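PDB 3VEP: anti-sigma-D factor RsdA from Mycobacterium tuberculosis, which probably binds the extracytoplasmic-function sigma factor SigD through its cytoplasmic N-terminal part and holds it inactive until regulated intramembrane proteolysis releases it. Local coordinates for residues D25-R30 with A42-L47. Sequence-based numbering, arbitrary orientation.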
loop_
_atom_site.group_PDB
_atom_site.type_symbol
_atom_site.label_atom_id
_atom_site.label_comp_id
_atom_site.label_asym_id
_atom_site.label_seq_id
_atom_site.Cartn_x
_atom_site.Cartn_y
_atom_site.Cartn_z
ATOM N N ASP A 25 -4.351 6.485 3.976
ATOM C CA ASP A 25 -4.788 6.917 5.301
ATOM C C ASP A 25 -6.016 6.112 5.725
ATOM O O ASP A 25 -6.163 5.785 6.904
ATOM C CB ASP A 25 -5.151 8.414 5.350
ATOM C CG ASP A 25 -3.923 9.348 5.412
ATOM O OD1 ASP A 25 -2.794 8.871 5.652
ATOM O OD2 ASP A 25 -4.102 10.582 5.211
ATOM N N ALA A 26 -6.899 5.802 4.773
ATOM C CA ALA A 26 -8.091 5.006 5.057
ATOM C C ALA A 26 -7.714 3.558 5.334
ATOM O O ALA A 26 -8.224 2.937 6.267
ATOM C CB ALA A 26 -9.068 5.087 3.923
ATOM N N LEU A 27 -6.817 3.020 4.517
ATOM C CA LEU A 27 -6.305 1.681 4.762
ATOM C C LEU A 27 -5.760 1.589 6.174
ATOM O O LEU A 27 -5.989 0.618 6.862
ATOM C CB LEU A 27 -5.219 1.324 3.756
ATOM C CG LEU A 27 -5.870 0.921 2.417
ATOM C CD1 LEU A 27 -4.884 0.798 1.241
ATOM C CD2 LEU A 27 -6.764 -0.311 2.526
ATOM N N ALA A 28 -5.032 2.610 6.593
ATOM C CA ALA A 28 -4.301 2.571 7.848
ATOM C C ALA A 28 -5.249 2.585 9.046
ATOM O O ALA A 28 -4.960 1.993 10.078
ATOM C CB ALA A 28 -3.342 3.731 7.940
ATOM N N GLU A 29 -6.361 3.283 8.897
ATOM C CA GLU A 29 -7.376 3.389 9.931
ATOM C C GLU A 29 -8.387 2.265 9.816
ATOM O O GLU A 29 -9.412 2.278 10.481
ATOM C CB GLU A 29 -8.136 4.688 9.774
ATOM C CG GLU A 29 -7.380 5.921 10.104
ATOM C CD GLU A 29 -8.194 7.153 9.792
ATOM O OE1 GLU A 29 -8.938 7.123 8.776
ATOM O OE2 GLU A 29 -8.101 8.134 10.567
ATOM N N ARG A 30 -8.102 1.322 8.934
ATOM C CA ARG A 30 -9.013 0.219 8.681
ATOM C C ARG A 30 -10.428 0.655 8.213
ATOM O O ARG A 30 -11.399 -0.040 8.396
ATOM C CB ARG A 30 -9.033 -0.721 9.888
ATOM C CG ARG A 30 -7.640 -1.236 10.314
ATOM C CD ARG A 30 -7.705 -2.622 10.998
ATOM N NE ARG A 30 -9.077 -2.859 11.390
ATOM C CZ ARG A 30 -9.855 -3.834 10.963
ATOM N NH1 ARG A 30 -9.406 -4.775 10.147
ATOM N NH2 ARG A 30 -11.092 -3.871 11.403
ATOM N N ALA A 42 -10.306 -4.765 -5.287
ATOM C CA ALA A 42 -9.611 -6.031 -5.039
ATOM C C ALA A 42 -8.303 -5.765 -4.322
ATOM O O ALA A 42 -7.951 -6.451 -3.348
ATOM C CB ALA A 42 -9.356 -6.798 -6.345
ATOM N N LEU A 43 -7.584 -4.764 -4.826
ATOM C CA LEU A 43 -6.302 -4.378 -4.263
ATOM C C LEU A 43 -6.439 -3.877 -2.791
ATOM O O LEU A 43 -5.712 -4.313 -1.907
ATOM C CB LEU A 43 -5.663 -3.328 -5.164
ATOM C CG LEU A 43 -4.414 -2.648 -4.601
ATOM C CD1 LEU A 43 -3.406 -3.681 -4.142
ATOM C CD2 LEU A 43 -3.791 -1.667 -5.620
ATOM N N ALA A 44 -7.377 -2.973 -2.539
ATOM C CA ALA A 44 -7.651 -2.494 -1.192
ATOM C C ALA A 44 -7.933 -3.662 -0.242
ATOM O O ALA A 44 -7.376 -3.732 0.859
ATOM C CB ALA A 44 -8.818 -1.513 -1.206
ATOM N N ALA A 45 -8.789 -4.583 -0.687
ATOM C CA ALA A 45 -9.116 -5.787 0.077
ATOM C C ALA A 45 -7.859 -6.572 0.396
ATOM O O ALA A 45 -7.606 -6.967 1.541
ATOM C CB ALA A 45 -10.083 -6.666 -0.711
ATOM N N LEU A 46 -7.050 -6.767 -0.630
ATOM C CA LEU A 46 -5.818 -7.502 -0.482
ATOM C C LEU A 46 -4.871 -6.857 0.524
ATOM O O LEU A 46 -4.229 -7.551 1.312
ATOM C CB LEU A 46 -5.163 -7.635 -1.836
ATOM C CG LEU A 46 -3.873 -8.435 -1.824
ATOM C CD1 LEU A 46 -4.081 -9.833 -1.236
ATOM C CD2 LEU A 46 -3.262 -8.487 -3.243
ATOM N N LEU A 47 -4.820 -5.529 0.510
ATOM C CA LEU A 47 -3.962 -4.783 1.410
ATOM C C LEU A 47 -4.496 -4.798 2.823
ATOM O O LEU A 47 -3.736 -4.880 3.782
ATOM C CB LEU A 47 -3.830 -3.340 0.937
ATOM C CG LEU A 47 -2.854 -3.127 -0.220
ATOM C CD1 LEU A 47 -3.056 -1.750 -0.931
ATOM C CD2 LEU A 47 -1.431 -3.296 0.278
#
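The backbones of D25-R30 and A42-L47 come nearest at L27 and A44, whose CA atoms lie 7.4 Å apart, and no hydrogen bond links the two segments. Contact is by van der Waals packing and rests on the methyls of one side chain of the first helix, L27, whose CB points at the second helix. With CG anti to the carbonyl carbon (chi1 -79°), the branch at CG sends CD1 to L47 and CD2 to A44. CD1 meets L47 CD1 at 3.8 Å. CD2 lies 3.9 Å from the backbone O of A44 and 4.4 Å from its CB. The two leucine side chains cross at about a right angle, and the only contact between them is CD1 to CD1. The summed buried surface is correspondingly small, 117 Å², although L27 and L47 are both buried in the assembly.

Just beyond L27 the first helix stops in a Schellman motif: R30, with positive phi (58°), is its C-prime residue, R30 N bonds to L27 O at 3.0 Å, and E31 N pairs with A26 O. The L27 carbonyl oxygen also accepts a hydrogen bond from R51, while R30 forms a salt bridge with D52, so polar links continue from the leucine contact toward the C-terminal end of helix 38-55. The pairing thus joins the C-terminal end of helix 13-28 to the first half and centre of helix 38-55, within the region that probably binds the sigma factor; F35 of the connecting loop packs on A44, and an apolar side chain of the other protein chain packs on L47.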